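PDB 4M9Q: ARF-like GTPase from Chlamydomonas reinhardtii, which belongs to the ADP-ribosylation factor family of small P-loop GTPases and holds phosphoaminophosphonic acid-guanylate ester and a magnesium ion in its nucleotide pocket. Local coordinates for residues Ile7-Leu12 with Thr19-Ile24; Glu51-Gly56 with Lys66-Glu71. All coordinates share one frame; numbering follows the deposited sequence. Where two conformers were deposited one is given.

Overall arrangement
Running from the N terminus, strand 3-10 enters first, and contact 1 (7-12 with 19-24) closes the short P-loop by laying helix 17-24 against it. The chain then forms the antiparallel strands 38-45 and 48-55; contact 2 (51-56 with 66-71) closes the nine-residue loop that follows, before strand 74-80. The two contacts follow one another without nesting or crossing. They share the sheet: strands 3-10 and 48-55 are parallel neighbours, joined by a probable hydrogen bond from L9 N to F53 O of 2.7 Å. Helix 17-24 packs on one sheet face, segment 66-71 on the other, where L10 and L55 also touch.

Contact 1 of 2, residues Ile7-Leu12 with Thr19-Ile24; sequences IALLGL and TLLNSI. With GNP (phosphoaminophosphonic acid-guanylate ester), chain D.
L9 reaches from strand 3-10 to L20 and L21 on helix 17-24, closing the strand-loop-helix unit that carries the P-loop of a P-loop NTPase fold. The apolar contact is small and buried, and it depends on one side chain, L9. This residue has two conformers, so its exact distances are less certain. In one of them, with CG anti to the backbone N (chi1 -163°), the two methyls of L9 divide between neighbouring helix residues. CD2 packs on L21, 3.7 Å from its CB, and also lies 4.0 Å from L21 CD1, the two side chains running obliquely to each other. The other methyl, L9 CD1, meets L20 CD2 more loosely at 4.3 Å. V52, V76 and V78 of the neighbouring strands also touch L9, and L21 also rests on D54, so L9 and L21 both help pack the helix on this sheet face.

Polar interactions begin at the loop end of the same unit. At phi 136° the backbone of G11 takes a shape that calls for glycine, since a CB here would be jammed against the carbonyl O of L10. The carbonyl O of G11 accepts a hydrogen bond from K17 NZ, which also binds the nucleotide. Within the helix, S23 N donates to T19 O at 2.9 Å. T19 follows T18, a residue of the magnesium site, and grips one phosphate oxygen twice: its amide N donates to GNP O2A at 2.8 Å with an N-H...O angle of 160°, and its hydroxyl, placed beside that same amide, donates from OG1 to GNP O2A at 2.7 Å.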
# COMPACT_ATOMS: atom_id res chain seq x y z
N ILE A 7 6.29 -0.20 -4.99
CA ILE A 7 5.10 -0.42 -4.23
C ILE A 7 4.39 0.89 -4.03
O ILE A 7 5.05 1.89 -3.78
CB ILE A 7 5.47 -0.96 -2.86
CG1 ILE A 7 5.83 -2.41 -2.95
CG2 ILE A 7 4.34 -0.89 -1.89
CD1 ILE A 7 6.47 -2.81 -1.62
N ALA A 8 3.07 0.89 -4.15
CA ALA A 8 2.26 2.11 -3.82
C ALA A 8 1.63 1.88 -2.50
O ALA A 8 1.07 0.84 -2.26
CB ALA A 8 1.17 2.36 -4.85
N LEU A 9 1.70 2.88 -1.64
CA LEU A 9 1.11 2.80 -0.27
C LEU A 9 -0.19 3.57 -0.35
O LEU A 9 -0.18 4.79 -0.51
CB LEU A 9 2.10 3.44 0.69
CG LEU A 9 2.13 3.31 2.21
CD1 LEU A 9 1.71 1.93 2.70
CD2 LEU A 9 3.52 3.70 2.73
N LEU A 10 -1.30 2.86 -0.32
CA LEU A 10 -2.59 3.45 -0.57
C LEU A 10 -3.49 3.21 0.63
O LEU A 10 -3.13 2.50 1.56
CB LEU A 10 -3.21 2.80 -1.81
CG LEU A 10 -2.42 2.86 -3.13
CD1 LEU A 10 -3.25 2.15 -4.19
CD2 LEU A 10 -2.10 4.28 -3.51
N GLY A 11 -4.67 3.83 0.59
CA GLY A 11 -5.63 3.78 1.70
C GLY A 11 -6.21 5.17 1.94
O GLY A 11 -5.65 6.13 1.50
N LEU A 12 -7.31 5.25 2.68
CA LEU A 12 -8.03 6.51 2.84
C LEU A 12 -7.18 7.47 3.66
O LEU A 12 -6.25 7.07 4.39
CB LEU A 12 -9.35 6.30 3.58
CG LEU A 12 -10.42 5.40 2.97
CD1 LEU A 12 -11.66 5.38 3.87
CD2 LEU A 12 -10.79 5.79 1.54
N THR A 19 2.66 7.63 8.47
CA THR A 19 3.25 7.18 9.74
C THR A 19 3.83 5.77 9.58
O THR A 19 4.87 5.44 10.10
CB THR A 19 2.20 7.19 10.85
OG1 THR A 19 1.53 8.47 10.86
CG2 THR A 19 2.83 6.93 12.26
N LEU A 20 3.15 4.94 8.82
CA LEU A 20 3.60 3.58 8.60
C LEU A 20 4.88 3.59 7.79
O LEU A 20 5.86 2.93 8.11
CB LEU A 20 2.50 2.79 7.92
CG LEU A 20 2.78 1.31 7.81
CD1 LEU A 20 1.46 0.55 7.96
CD2 LEU A 20 3.48 1.04 6.48
N LEU A 21 4.94 4.42 6.78
CA LEU A 21 6.16 4.53 6.01
C LEU A 21 7.33 4.98 6.85
O LEU A 21 8.38 4.39 6.75
CB LEU A 21 5.98 5.51 4.88
CG LEU A 21 7.17 5.47 3.92
CD1 LEU A 21 7.46 3.99 3.60
CD2 LEU A 21 6.91 6.32 2.70
N ASN A 22 7.16 6.04 7.63
CA ASN A 22 8.18 6.45 8.58
C ASN A 22 8.59 5.30 9.47
O ASN A 22 9.76 4.98 9.54
CB ASN A 22 7.72 7.65 9.46
CG ASN A 22 7.52 8.93 8.65
OD1 ASN A 22 8.06 9.09 7.53
ND2 ASN A 22 6.72 9.84 9.19
N SER A 23 7.65 4.62 10.10
CA SER A 23 8.00 3.58 11.07
C SER A 23 8.68 2.40 10.43
O SER A 23 9.46 1.71 11.06
CB SER A 23 6.75 3.12 11.81
OG SER A 23 6.31 4.17 12.68
N ILE A 24 8.37 2.15 9.16
CA ILE A 24 8.97 1.01 8.47
C ILE A 24 10.43 1.29 8.15
O ILE A 24 11.23 0.35 8.11
CB ILE A 24 8.16 0.62 7.24
CG1 ILE A 24 8.05 -0.87 7.10
CG2 ILE A 24 8.74 1.17 5.98
CD1 ILE A 24 6.87 -1.24 6.22
PG GNP D . -3.19 11.16 4.27
O1G GNP D . -1.65 11.64 4.11
O2G GNP D . -3.51 9.96 3.31
O3G GNP D . -4.07 12.41 4.12
N3B GNP D . -3.32 10.46 5.81
PB GNP D . -2.20 9.25 6.23
O1B GNP D . -0.74 9.51 5.59
O2B GNP D . -2.82 7.95 5.80
O3A GNP D . -2.23 9.36 7.81
PA GNP D . -1.02 9.69 8.79
O1A GNP D . -0.81 11.13 8.52
O2A GNP D . 0.03 8.66 8.58
O5' GNP D . -1.78 9.43 10.18
C5' GNP D . -3.06 10.06 10.41
C4' GNP D . -3.29 10.29 11.93
O4' GNP D . -3.31 8.99 12.54
C3' GNP D . -2.12 10.97 12.63
O3' GNP D . -2.50 11.57 13.87
C2' GNP D . -1.25 9.84 13.06
O2' GNP D . -0.43 10.11 14.16
C1' GNP D . -2.29 8.85 13.51
N9 GNP D . -1.85 7.45 13.57
C8 GNP D . -1.20 6.81 12.60
N7 GNP D . -1.01 5.52 12.94
C5 GNP D . -1.53 5.35 14.16
C6 GNP D . -1.61 4.20 15.07
O6 GNP D . -1.13 3.08 14.78
N1 GNP D . -2.24 4.38 16.22
C2 GNP D . -2.78 5.59 16.58
N2 GNP D . -3.37 5.65 17.77
N3 GNP D . -2.75 6.70 15.79
C4 GNP D . -2.10 6.62 14.58

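Contact 2 of 2, residues Glu51-Gly56 with Lys66-Glu71; sequences EVFDLG and KKYLAE
The backbones of strand 51-55 and segment 66-71 come closest at F53 and Y68, whose CA atoms are 8.7 Å apart, and no hydrogen bond joins the two. In this small-GTPase fold the end of the strand carries the start of the D-x-x-G sequence, D54 to G57, and segment 66-71 lies in the loop beyond it, probably at the far end of the region called switch II in relatives. Within that segment E71 N bonds to Y68 O at 3.1 Å.

Y68 is the side chain that fills the interface, meeting L55 and F53, which extend from the same side of the strand. With CG beside the backbone N and anti to the carbonyl carbon (chi1 -74°), the Y68 ring is carried against both of them. L55 sits over one face of the tyrosine ring: its CD1 is 4.3 Å from the ring centroid and 15° off the normal, a CH-pi contact. Its second methyl, CD2, is 3.9 Å from Y68 CD2, so both branches lie against the ring. L55 is buried, and W65 and L10 touch it as well.

The two aromatic rings meet obliquely, centroids 5.3 Å apart and planes at 55°. Y68 CE1 stands 3.8 Å above one face of the F53 ring, toward its rim.

On the other side of the strand, D54 OD2 is hydrogen-bonded to N39 ND2 and to T18 OG1, a second-shell link to the magnesium site. Past the strand's end, G56 touches the nucleotide and its O accepts from W65 NE1. At the partly exposed margin, the carboxylate oxygen OE2 of E71 approaches F53 CE1 obliquely at 4.3 Å.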
# COMPACT_ATOMS: atom_id res chain seq x y z
N GLU A 51 11.16 0.59 -3.85
CA GLU A 51 10.71 1.94 -3.96
C GLU A 51 9.26 2.04 -3.47
O GLU A 51 8.38 1.36 -4.04
CB GLU A 51 10.80 2.34 -5.40
CG GLU A 51 10.79 3.84 -5.63
CD GLU A 51 11.02 4.21 -7.12
OE1 GLU A 51 10.49 3.53 -8.07
OE2 GLU A 51 11.76 5.18 -7.37
N VAL A 52 9.03 2.84 -2.43
CA VAL A 52 7.70 3.02 -1.89
C VAL A 52 7.13 4.41 -2.15
O VAL A 52 7.71 5.39 -1.76
CB VAL A 52 7.67 2.78 -0.38
CG1 VAL A 52 6.24 2.71 0.11
CG2 VAL A 52 8.40 1.50 -0.05
N PHE A 53 5.98 4.48 -2.80
CA PHE A 53 5.28 5.74 -3.04
C PHE A 53 4.10 5.89 -2.05
O PHE A 53 3.14 5.14 -2.10
CB PHE A 53 4.79 5.77 -4.45
CG PHE A 53 5.89 5.95 -5.46
CD1 PHE A 53 6.29 4.89 -6.29
CD2 PHE A 53 6.52 7.18 -5.61
CE1 PHE A 53 7.26 5.08 -7.23
CE2 PHE A 53 7.55 7.35 -6.55
CZ PHE A 53 7.92 6.29 -7.37
N ASP A 54 4.21 6.84 -1.14
CA ASP A 54 3.17 7.11 -0.17
C ASP A 54 2.27 8.21 -0.74
O ASP A 54 2.66 9.35 -0.78
CB ASP A 54 3.82 7.50 1.15
CG ASP A 54 2.86 8.20 2.11
OD1 ASP A 54 1.63 7.92 2.09
OD2 ASP A 54 3.33 9.03 2.92
N LEU A 55 1.10 7.86 -1.23
CA LEU A 55 0.22 8.80 -1.88
C LEU A 55 -0.80 9.31 -0.89
O LEU A 55 -1.26 8.57 -0.03
CB LEU A 55 -0.52 8.10 -3.01
CG LEU A 55 0.22 7.96 -4.34
CD1 LEU A 55 1.74 8.15 -4.21
CD2 LEU A 55 -0.12 6.65 -5.02
N GLY A 56 -1.19 10.56 -1.03
CA GLY A 56 -2.26 11.10 -0.19
C GLY A 56 -3.55 10.36 -0.41
O GLY A 56 -3.81 9.92 -1.53
N LYS A 66 -4.45 6.12 -9.73
CA LYS A 66 -4.40 5.33 -10.95
C LYS A 66 -3.22 5.65 -11.83
O LYS A 66 -2.84 4.84 -12.68
CB LYS A 66 -5.72 5.29 -11.74
CG LYS A 66 -6.70 6.44 -11.60
CD LYS A 66 -6.41 7.55 -12.58
CE LYS A 66 -7.66 8.04 -13.28
NZ LYS A 66 -7.23 9.19 -14.14
N LYS A 67 -2.59 6.79 -11.62
CA LYS A 67 -1.44 7.18 -12.46
C LYS A 67 -0.19 6.38 -12.10
O LYS A 67 0.78 6.41 -12.85
CB LYS A 67 -1.18 8.68 -12.37
CG LYS A 67 -2.45 9.48 -12.58
CD LYS A 67 -2.15 10.78 -13.28
CE LYS A 67 -3.41 11.41 -13.86
NZ LYS A 67 -3.04 12.02 -15.15
N TYR A 68 -0.25 5.65 -10.98
CA TYR A 68 0.86 4.85 -10.51
C TYR A 68 0.67 3.37 -10.72
O TYR A 68 1.63 2.59 -10.49
CB TYR A 68 1.08 5.08 -9.01
CG TYR A 68 1.69 6.41 -8.69
CD1 TYR A 68 3.05 6.50 -8.42
CD2 TYR A 68 0.93 7.57 -8.68
CE1 TYR A 68 3.64 7.72 -8.13
CE2 TYR A 68 1.50 8.80 -8.40
CZ TYR A 68 2.86 8.86 -8.12
OH TYR A 68 3.46 10.05 -7.81
N LEU A 69 -0.52 2.92 -11.07
CA LEU A 69 -0.79 1.49 -10.91
C LEU A 69 -0.08 0.66 -11.95
O LEU A 69 0.15 -0.54 -11.74
CB LEU A 69 -2.27 1.19 -10.87
CG LEU A 69 -2.97 1.87 -9.68
CD1 LEU A 69 -4.48 1.66 -9.80
CD2 LEU A 69 -2.43 1.37 -8.34
N ALA A 70 0.32 1.31 -13.04
CA ALA A 70 1.06 0.65 -14.13
C ALA A 70 2.50 0.39 -13.77
O ALA A 70 3.09 -0.59 -14.22
CB ALA A 70 0.99 1.47 -15.42
N GLU A 71 3.08 1.27 -12.95
CA GLU A 71 4.50 1.13 -12.60
C GLU A 71 4.75 0.38 -11.27
O GLU A 71 5.87 0.29 -10.82
CB GLU A 71 5.18 2.48 -12.59
CG GLU A 71 4.75 3.40 -11.46
CD GLU A 71 5.18 4.82 -11.70
OE1 GLU A 71 4.34 5.65 -12.17
OE2 GLU A 71 6.38 5.09 -11.45